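Local structure of endo-beta-1,2-glucanase (Talaromyces funiculosus, 6IMV) at residues 208-222 against 231-245. The protein hydrolyses internal beta-1,2-glucosidic linkages of beta-1,2-glucans as an endo-acting glycoside hydrolase. Residues are numbered along the deposited sequence; the frame is centred on the assembly and turned at random.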
ATOM      1  N   HIS A 208      14.650 -12.680 -16.358  1.00 15.99           N
ATOM      2  CA  HIS A 208      14.146 -13.517 -17.462  1.00 15.54           C
ATOM      3  C   HIS A 208      12.656 -13.232 -17.699  1.00 14.95           C
ATOM      4  O   HIS A 208      12.210 -13.188 -18.834  1.00 14.34           O
ATOM      5  CB  HIS A 208      14.416 -15.007 -17.191  1.00 16.00           C
ATOM      6  CG  HIS A 208      14.120 -15.888 -18.361  1.00 16.25           C
ATOM      7  ND1 HIS A 208      14.840 -15.818 -19.541  1.00 16.54           N
ATOM      8  CD2 HIS A 208      13.175 -16.834 -18.549  1.00 16.24           C
ATOM      9  CE1 HIS A 208      14.346 -16.686 -20.406  1.00 17.15           C
ATOM     10  NE2 HIS A 208      13.332 -17.328 -19.815  1.00 16.59           N
ATOM     11  N   ILE A 209      11.900 -13.009 -16.621  1.00 14.09           N
ATOM     12  CA  ILE A 209      10.467 -12.815 -16.732  1.00 13.95           C
ATOM     13  C   ILE A 209      10.142 -11.344 -17.052  1.00 13.95           C
ATOM     14  O   ILE A 209       9.245 -11.097 -17.841  1.00 13.86           O
ATOM     15  CB  ILE A 209       9.742 -13.354 -15.475  1.00 13.86           C
ATOM     16  CG1 ILE A 209       9.857 -14.881 -15.400  1.00 14.09           C
ATOM     17  CG2 ILE A 209       8.289 -12.906 -15.415  1.00 13.80           C
ATOM     18  CD1 ILE A 209       9.311 -15.508 -14.134  1.00 14.08           C
ATOM     19  N   PHE A 210      10.846 -10.371 -16.457  1.00 14.43           N
ATOM     20  CA  PHE A 210      10.362  -8.962 -16.508  1.00 14.73           C
ATOM     21  C   PHE A 210      11.287  -7.998 -17.263  1.00 15.43           C
ATOM     22  O   PHE A 210      10.846  -6.897 -17.597  1.00 15.74           O
ATOM     23  CB  PHE A 210      10.132  -8.408 -15.101  1.00 14.09           C
ATOM     24  CG  PHE A 210       8.957  -9.012 -14.381  1.00 13.62           C
ATOM     25  CD1 PHE A 210       7.671  -8.550 -14.614  1.00 13.96           C
ATOM     26  CD2 PHE A 210       9.141 -10.023 -13.449  1.00 13.70           C
ATOM     27  CE1 PHE A 210       6.591  -9.100 -13.940  1.00 14.04           C
ATOM     28  CE2 PHE A 210       8.063 -10.565 -12.768  1.00 13.90           C
ATOM     29  CZ  PHE A 210       6.790 -10.103 -13.014  1.00 13.93           C
ATOM     30  N   TYR A 211      12.555  -8.349 -17.498  1.00 16.63           N
ATOM     31  CA  TYR A 211      13.479  -7.380 -18.109  1.00 17.46           C
ATOM     32  C   TYR A 211      13.566  -7.616 -19.621  1.00 18.22           C
ATOM     33  O   TYR A 211      14.118  -8.612 -20.053  1.00 18.71           O
ATOM     34  CB  TYR A 211      14.862  -7.422 -17.446  1.00 18.30           C
ATOM     35  CG  TYR A 211      15.790  -6.347 -17.951  1.00 18.62           C
ATOM     36  CD1 TYR A 211      15.391  -5.022 -17.942  1.00 19.40           C
ATOM     37  CD2 TYR A 211      17.040  -6.641 -18.479  1.00 19.75           C
ATOM     38  CE1 TYR A 211      16.199  -4.010 -18.431  1.00 20.17           C
ATOM     39  CE2 TYR A 211      17.866  -5.639 -18.967  1.00 20.37           C
ATOM     40  CZ  TYR A 211      17.443  -4.317 -18.945  1.00 20.19           C
ATOM     41  OH  TYR A 211      18.209  -3.293 -19.421  1.00 20.94           O
ATOM     42  N   GLN A 212      13.030  -6.677 -20.410  1.00 19.05           N
ATOM     43  CA  GLN A 212      12.995  -6.775 -21.877  1.00 20.17           C
ATOM     44  C   GLN A 212      14.339  -6.351 -22.481  1.00 20.83           C
ATOM     45  O   GLN A 212      14.711  -6.824 -23.542  1.00 19.97           O
ATOM     46  CB  GLN A 212      11.903  -5.879 -22.459  1.00 20.72           C
ATOM     47  CG  GLN A 212      11.646  -6.091 -23.942  1.00 20.99           C
ATOM     48  CD  GLN A 212      10.590  -5.139 -24.439  1.00 21.64           C
ATOM     49  OE1 GLN A 212      10.874  -3.983 -24.753  1.00 22.48           O
ATOM     50  NE2 GLN A 212       9.355  -5.614 -24.488  1.00 20.27           N
ATOM     51  N   GLY A 213      15.030  -5.423 -21.814  1.00 20.60           N
ATOM     52  CA  GLY A 213      16.301  -4.882 -22.281  1.00 21.29           C
ATOM     53  C   GLY A 213      16.204  -3.384 -22.502  1.00 20.94           C
ATOM     54  O   GLY A 213      15.106  -2.847 -22.605  1.00 20.94           O
ATOM     55  N   GLU A 214      17.367  -2.722 -22.555  1.00 21.30           N
ATOM     56  CA  GLU A 214      17.487  -1.293 -22.785  1.00 22.45           C
ATOM     57  C   GLU A 214      16.643  -0.520 -21.759  1.00 20.99           C
ATOM     58  O   GLU A 214      16.027   0.483 -22.095  1.00 20.42           O
ATOM     59  CB  GLU A 214      17.083  -0.977 -24.222  1.00 26.90           C
ATOM     60  CG  GLU A 214      17.981  -1.646 -25.241  1.00 30.37           C
ATOM     61  CD  GLU A 214      17.364  -1.806 -26.616  1.00 36.96           C
ATOM     62  OE1 GLU A 214      16.560  -0.933 -27.030  1.00 41.59           O
ATOM     63  OE2 GLU A 214      17.696  -2.802 -27.284  1.00 45.63           O
ATOM     64  N   GLY A 215      16.630  -1.014 -20.511  1.00 19.79           N
ATOM     65  CA  GLY A 215      16.006  -0.337 -19.369  1.00 19.20           C
ATOM     66  C   GLY A 215      14.503  -0.557 -19.287  1.00 19.09           C
ATOM     67  O   GLY A 215      13.848   0.012 -18.405  1.00 18.85           O
ATOM     68  N   LYS A 216      13.952  -1.383 -20.189  1.00 18.70           N
ATOM     69  CA  LYS A 216      12.511  -1.602 -20.274  1.00 19.10           C
ATOM     70  C   LYS A 216      12.145  -2.812 -19.414  1.00 17.68           C
ATOM     71  O   LYS A 216      12.669  -3.907 -19.618  1.00 17.95           O
ATOM     72  CB  LYS A 216      12.064  -1.773 -21.728  1.00 20.84           C
ATOM     73  CG  LYS A 216      12.179  -0.505 -22.557  1.00 22.88           C
ATOM     74  CD  LYS A 216      11.913  -0.669 -24.041  1.00 24.61           C
ATOM     75  CE  LYS A 216      12.233   0.600 -24.807  1.00 26.46           C
ATOM     76  NZ  LYS A 216      11.624   0.597 -26.158  1.00 28.49           N
ATOM     77  N   VAL A 217      11.227  -2.587 -18.467  1.00 15.94           N
ATOM     78  CA  VAL A 217      10.748  -3.603 -17.530  1.00 15.26           C
ATOM     79  C   VAL A 217       9.237  -3.739 -17.730  1.00 15.26           C
ATOM     80  O   VAL A 217       8.535  -2.737 -17.653  1.00 15.67           O
ATOM     81  CB  VAL A 217      11.091  -3.221 -16.076  1.00 14.97           C
ATOM     82  CG1 VAL A 217      10.488  -4.203 -15.072  1.00 15.21           C
ATOM     83  CG2 VAL A 217      12.595  -3.090 -15.853  1.00 14.62           C
ATOM     84  N   CYS A 218       8.737  -4.957 -17.993  1.00 15.03           N
ATOM     85  CA  CYS A 218       7.298  -5.141 -18.243  1.00 15.40           C
ATOM     86  C   CYS A 218       6.485  -4.740 -17.003  1.00 15.03           C
ATOM     87  O   CYS A 218       6.788  -5.170 -15.900  1.00 15.53           O
ATOM     88  CB  CYS A 218       6.912  -6.575 -18.582  1.00 15.94           C
ATOM     89  SG  CYS A 218       7.996  -7.400 -19.772  1.00 16.47           S
ATOM     90  N   ALA A 219       5.430  -3.946 -17.210  1.00 15.24           N
ATOM     91  CA  ALA A 219       4.411  -3.729 -16.194  1.00 14.58           C
ATOM     92  C   ALA A 219       3.644  -5.037 -15.974  1.00 14.83           C
ATOM     93  O   ALA A 219       3.390  -5.450 -14.819  1.00 14.52           O
ATOM     94  CB  ALA A 219       3.498  -2.596 -16.600  1.00 14.80           C
ATOM     95  N   VAL A 220       3.299  -5.696 -17.087  1.00 14.03           N
ATOM     96  CA  VAL A 220       2.673  -7.015 -17.064  1.00 14.80           C
ATOM     97  C   VAL A 220       3.412  -7.911 -18.056  1.00 14.73           C
ATOM     98  O   VAL A 220       3.592  -7.538 -19.204  1.00 15.30           O
ATOM     99  CB  VAL A 220       1.171  -6.945 -17.394  1.00 14.95           C
ATOM    100  CG1 VAL A 220       0.538  -8.327 -17.438  1.00 15.18           C
ATOM    101  CG2 VAL A 220       0.421  -6.046 -16.425  1.00 15.16           C
ATOM    102  N   THR A 221       3.854  -9.081 -17.582  1.00 14.87           N
ATOM    103  CA  THR A 221       4.473 -10.079 -18.434  1.00 14.66           C
ATOM    104  C   THR A 221       3.427 -11.132 -18.813  1.00 14.91           C
ATOM    105  O   THR A 221       2.714 -11.653 -17.950  1.00 14.98           O
ATOM    106  CB  THR A 221       5.693 -10.711 -17.766  1.00 14.38           C
ATOM    107  OG1 THR A 221       6.721  -9.724 -17.723  1.00 13.85           O
ATOM    108  CG2 THR A 221       6.196 -11.941 -18.492  1.00 14.73           C
ATOM    109  N   ASP A 222       3.346 -11.405 -20.121  1.00 15.24           N
ATOM    110  CA  ASP A 222       2.559 -12.485 -20.688  1.00 15.59           C
ATOM    111  C   ASP A 222       3.441 -13.735 -20.762  1.00 15.62           C
ATOM    112  O   ASP A 222       4.572 -13.691 -21.283  1.00 15.89           O
ATOM    113  CB  ASP A 222       2.022 -12.089 -22.067  1.00 15.80           C
ATOM    114  CG  ASP A 222       1.010 -10.959 -21.997  1.00 15.62           C
ATOM    115  OD1 ASP A 222       0.327 -10.833 -20.963  1.00 15.55           O
ATOM    116  OD2 ASP A 222       0.933 -10.197 -22.961  1.00 16.16           O
ATOM    117  N   TYR A 231      12.100 -22.384 -17.461  1.00 19.45           N
ATOM    118  CA  TYR A 231      13.095 -22.667 -18.509  1.00 20.60           C
ATOM    119  C   TYR A 231      12.710 -23.919 -19.312  1.00 20.01           C
ATOM    120  O   TYR A 231      13.562 -24.541 -19.944  1.00 20.59           O
ATOM    121  CB  TYR A 231      14.496 -22.741 -17.891  1.00 21.71           C
ATOM    122  CG  TYR A 231      14.922 -21.445 -17.247  1.00 22.54           C
ATOM    123  CD1 TYR A 231      15.284 -20.356 -18.022  1.00 23.38           C
ATOM    124  CD2 TYR A 231      14.920 -21.283 -15.865  1.00 23.60           C
ATOM    125  CE1 TYR A 231      15.644 -19.147 -17.450  1.00 23.64           C
ATOM    126  CE2 TYR A 231      15.285 -20.079 -15.278  1.00 23.30           C
ATOM    127  CZ  TYR A 231      15.649 -19.009 -16.074  1.00 24.34           C
ATOM    128  OH  TYR A 231      16.008 -17.812 -15.516  1.00 28.37           O
ATOM    129  N   HIS A 232      11.421 -24.275 -19.334  1.00 18.91           N
ATOM    130  CA  HIS A 232      10.958 -25.286 -20.278  1.00 19.29           C
ATOM    131  C   HIS A 232      11.280 -24.795 -21.688  1.00 19.12           C
ATOM    132  O   HIS A 232      11.171 -23.596 -21.964  1.00 17.62           O
ATOM    133  CB  HIS A 232       9.472 -25.581 -20.086  1.00 19.35           C
ATOM    134  CG  HIS A 232       8.984 -26.751 -20.870  1.00 19.37           C
ATOM    135  ND1 HIS A 232       8.656 -26.661 -22.213  1.00 20.07           N
ATOM    136  CD2 HIS A 232       8.725 -28.025 -20.502  1.00 19.72           C
ATOM    137  CE1 HIS A 232       8.222 -27.833 -22.641  1.00 19.80           C
ATOM    138  NE2 HIS A 232       8.255 -28.690 -21.610  1.00 19.96           N
ATOM    139  N   PRO A 233      11.731 -25.681 -22.608  1.00 19.63           N
ATOM    140  CA  PRO A 233      12.153 -25.250 -23.945  1.00 18.97           C
ATOM    141  C   PRO A 233      11.105 -24.461 -24.743  1.00 18.04           C
ATOM    142  O   PRO A 233      11.476 -23.715 -25.637  1.00 17.92           O
ATOM    143  CB  PRO A 233      12.480 -26.567 -24.675  1.00 19.48           C
ATOM    144  CG  PRO A 233      12.840 -27.535 -23.554  1.00 19.89           C
ATOM    145  CD  PRO A 233      11.949 -27.125 -22.395  1.00 19.68           C
ATOM    146  N   GLU A 234       9.821 -24.625 -24.402  1.00 16.90           N
ATOM    147  CA  GLU A 234       8.711 -23.965 -25.089  1.00 16.55           C
ATOM    148  C   GLU A 234       8.219 -22.711 -24.351  1.00 16.15           C
ATOM    149  O   GLU A 234       7.397 -21.961 -24.896  1.00 16.03           O
ATOM    150  CB  GLU A 234       7.534 -24.927 -25.224  1.00 16.75           C
ATOM    151  CG  GLU A 234       7.795 -26.050 -26.211  1.00 17.38           C
ATOM    152  CD  GLU A 234       6.607 -26.975 -26.342  1.00 17.43           C
ATOM    153  OE1 GLU A 234       6.450 -27.842 -25.470  1.00 17.69           O
ATOM    154  OE2 GLU A 234       5.816 -26.779 -27.283  1.00 17.85           O
ATOM    155  N   GLN A 235       8.689 -22.484 -23.124  1.00 15.92           N
ATOM    156  CA  GLN A 235       8.201 -21.353 -22.336  1.00 15.88           C
ATOM    157  C   GLN A 235       8.738 -20.057 -22.957  1.00 16.28           C
ATOM    158  O   GLN A 235       9.881 -20.017 -23.407  1.00 16.59           O
ATOM    159  CB  GLN A 235       8.651 -21.473 -20.881  1.00 15.41           C
ATOM    160  CG  GLN A 235       8.128 -20.365 -19.978  1.00 14.71           C
ATOM    161  CD  GLN A 235       6.644 -20.496 -19.766  1.00 14.22           C
ATOM    162  OE1 GLN A 235       5.842 -20.092 -20.609  1.00 13.01           O
ATOM    163  NE2 GLN A 235       6.278 -21.077 -18.630  1.00 13.26           N
ATOM    164  N   THR A 236       7.905 -19.014 -22.981  1.00 16.61           N
ATOM    165  CA  THR A 236       8.347 -17.672 -23.360  1.00 16.98           C
ATOM    166  C   THR A 236       7.694 -16.641 -22.435  1.00 16.83           C
ATOM    167  O   THR A 236       6.619 -16.882 -21.843  1.00 15.62           O
ATOM    168  CB  THR A 236       8.020 -17.323 -24.821  1.00 17.44           C
ATOM    169  OG1 THR A 236       6.609 -17.151 -24.903  1.00 18.49           O
ATOM    170  CG2 THR A 236       8.479 -18.368 -25.814  1.00 18.17           C
ATOM    171  N   TYR A 237       8.360 -15.487 -22.337  1.00 16.43           N
ATOM    172  CA  TYR A 237       7.866 -14.316 -21.618  1.00 16.01           C
ATOM    173  C   TYR A 237       7.976 -13.098 -22.541  1.00 15.91           C
ATOM    174  O   TYR A 237       8.957 -12.935 -23.230  1.00 16.87           O
ATOM    175  CB  TYR A 237       8.658 -14.149 -20.323  1.00 15.85           C
ATOM    176  CG  TYR A 237       8.566 -15.334 -19.389  1.00 15.42           C
ATOM    177  CD1 TYR A 237       7.498 -15.468 -18.514  1.00 14.63           C
ATOM    178  CD2 TYR A 237       9.528 -16.333 -19.397  1.00 14.64           C
ATOM    179  CE1 TYR A 237       7.397 -16.553 -17.664  1.00 14.45           C
ATOM    180  CE2 TYR A 237       9.431 -17.433 -18.560  1.00 14.71           C
ATOM    181  CZ  TYR A 237       8.365 -17.539 -17.681  1.00 14.59           C
ATOM    182  OH  TYR A 237       8.254 -18.620 -16.839  1.00 14.75           O
ATOM    183  N   ALA A 238       6.938 -12.268 -22.575  1.00 16.29           N
ATOM    184  CA  ALA A 238       6.977 -11.033 -23.318  1.00 16.19           C
ATOM    185  C   ALA A 238       6.179  -9.971 -22.564  1.00 16.44           C
ATOM    186  O   ALA A 238       5.205 -10.287 -21.887  1.00 16.25           O
ATOM    187  CB  ALA A 238       6.424 -11.264 -24.706  1.00 16.91           C
ATOM    188  N   CYS A 239       6.605  -8.712 -22.679  1.00 16.84           N
ATOM    189  CA  CYS A 239       5.832  -7.614 -22.098  1.00 17.30           C
ATOM    190  C   CYS A 239       4.468  -7.535 -22.779  1.00 17.22           C
ATOM    191  O   CYS A 239       4.358  -7.730 -23.981  1.00 17.42           O
ATOM    192  CB  CYS A 239       6.524  -6.266 -22.245  1.00 16.83           C
ATOM    193  SG  CYS A 239       8.114  -6.187 -21.387  1.00 17.22           S
ATOM    194  N   GLU A 240       3.441  -7.244 -21.982  1.00 17.19           N
ATOM    195  CA  GLU A 240       2.123  -6.998 -22.485  1.00 18.33           C
ATOM    196  C   GLU A 240       2.078  -5.566 -23.023  1.00 19.36           C
ATOM    197  O   GLU A 240       2.238  -4.605 -22.270  1.00 20.21           O
ATOM    198  CB  GLU A 240       1.083  -7.223 -21.392  1.00 18.39           C
ATOM    199  CG  GLU A 240      -0.323  -7.260 -21.917  1.00 18.92           C
ATOM    200  CD  GLU A 240      -1.327  -7.754 -20.898  1.00 20.13           C
ATOM    201  OE1 GLU A 240      -1.452  -8.982 -20.711  1.00 21.30           O
ATOM    202  OE2 GLU A 240      -1.932  -6.917 -20.264  1.00 19.95           O
ATOM    203  N   GLY A 241       1.895  -5.441 -24.340  1.00 19.80           N
ATOM    204  CA  GLY A 241       1.935  -4.164 -25.021  1.00 20.17           C
ATOM    205  C   GLY A 241       3.256  -3.448 -24.798  1.00 21.06           C
ATOM    206  O   GLY A 241       4.328  -4.059 -24.790  1.00 21.55           O
ATOM    207  N   THR A 242       3.157  -2.143 -24.557  1.00 22.62           N
ATOM    208  CA  THR A 242       4.296  -1.258 -24.472  1.00 24.05           C
ATOM    209  C   THR A 242       4.250  -0.485 -23.139  1.00 24.02           C
ATOM    210  O   THR A 242       4.793   0.623 -23.034  1.00 24.07           O
ATOM    211  CB  THR A 242       4.322  -0.394 -25.742  1.00 25.41           C
ATOM    212  OG1 THR A 242       5.563   0.303 -25.760  1.00 32.70           O
ATOM    213  CG2 THR A 242       3.175   0.587 -25.845  1.00 25.42           C
ATOM    214  N   SER A 243       3.625  -1.093 -22.118  1.00 22.90           N
ATOM    215  CA  SER A 243       3.538  -0.550 -20.751  1.00 22.05           C
ATOM    216  C   SER A 243       4.712  -1.064 -19.912  1.00 20.44           C
ATOM    217  O   SER A 243       4.826  -2.269 -19.659  1.00 18.98           O
ATOM    218  CB  SER A 243       2.238  -0.926 -20.084  1.00 23.04           C
ATOM    219  OG  SER A 243       1.168  -0.145 -20.586  1.00 26.76           O
ATOM    220  N   TYR A 244       5.547  -0.142 -19.436  1.00 18.98           N
ATOM    221  CA  TYR A 244       6.736  -0.491 -18.667  1.00 18.77           C
ATOM    222  C   TYR A 244       6.691   0.176 -17.291  1.00 17.52           C
ATOM    223  O   TYR A 244       6.061   1.207 -17.110  1.00 16.44           O
ATOM    224  CB  TYR A 244       8.003  -0.086 -19.425  1.00 19.04           C
ATOM    225  CG  TYR A 244       8.058  -0.594 -20.841  1.00 19.61           C
ATOM    226  CD1 TYR A 244       8.221  -1.946 -21.101  1.00 19.93           C
ATOM    227  CD2 TYR A 244       7.930   0.270 -21.922  1.00 19.95           C
ATOM    228  CE1 TYR A 244       8.260  -2.431 -22.398  1.00 20.17           C
ATOM    229  CE2 TYR A 244       7.971  -0.201 -23.226  1.00 20.37           C
ATOM    230  CZ  TYR A 244       8.127  -1.556 -23.463  1.00 20.71           C
ATOM    231  OH  TYR A 244       8.168  -2.036 -24.739  1.00 22.07           O
ATOM    232  N   LEU A 245       7.366  -0.459 -16.329  1.00 16.71           N
ATOM    233  CA  LEU A 245       7.635   0.134 -15.031  1.00 16.51           C
ATOM    234  C   LEU A 245       8.761   1.153 -15.207  1.00 16.30           C
ATOM    235  O   LEU A 245       9.924   0.800 -15.089  1.00 16.02           O
ATOM    236  CB  LEU A 245       8.027  -0.975 -14.049  1.00 16.00           C
ATOM    237  CG  LEU A 245       6.951  -2.023 -13.792  1.00 15.65           C
ATOM    238  CD1 LEU A 245       7.360  -2.956 -12.672  1.00 15.33           C
ATOM    239  CD2 LEU A 245       5.621  -1.361 -13.464  1.00 16.05           C
TER
HETATM  240  O   HOH W   1      11.827 -19.557 -20.718  1.00 20.72           O
HETATM  241  O   HOH W   2       8.881  -8.253 -24.342  1.00 21.08           O
HETATM  242  O   HOH W   3      11.074   0.314 -17.756  1.00 11.75           O
HETATM  243  O   HOH W   4       9.146  -0.400 -26.648  1.00 30.09           O
HETATM  244  O   HOH W   5       3.193  -4.320 -19.757  1.00 15.46           O
HETATM  245  O   HOH W   6       4.896 -14.940 -23.868  1.00 23.02           O
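Cys-218 and Cys-239 are joined SG to SG (2.0 Å, chi3 -72°), an instructive case of a disulfide cross-linking two antiparallel arms, here the loop just before strand 220-223 and the end of strand 237-239. These strands form part of a three-stranded sheet completed by strand 160-162; Val-220, on the central strand, touches a bound beta-D-glucopyranose. Asp-222 and Ala-238 are a hydrogen-bonded pair, each N bonding the other's O, while Glu-240 N reaches Val-220 O at 2.8 Å. Beyond the disulfide the register shifts, and Ala-219 N to Ser-243 O and Leu-245 N to Val-217 O make a second set of bonds.

Aromatic packing holds the helix end. Ile-209 lays CG1 over the ring of Tyr-237, 3.8 Å from its centroid, a CH-pi contact; Thr-221 CG2 meets the same ring at its edge, and His-208 lies across it at a steep angle. The phenol OH of Tyr-237 bonds to Gly-136 O. Replacing Tyr-237 by alanine is likely to leave Ile-209 without its aromatic cover and Gly-136 O without this donor. Tyr-231 puts CE1 over a face of the His-208 imidazole. Similarly, Lys-216 CB sits over one face of Tyr-244, offset toward the rim.

Among the acids, Glu-240 turns CG anti to its backbone N (chi1 -168°), which lays the side chain alongside Val-220; its OE1, salt-bridged to Arg-160, lies 2.6 Å from Asp-222 OD1.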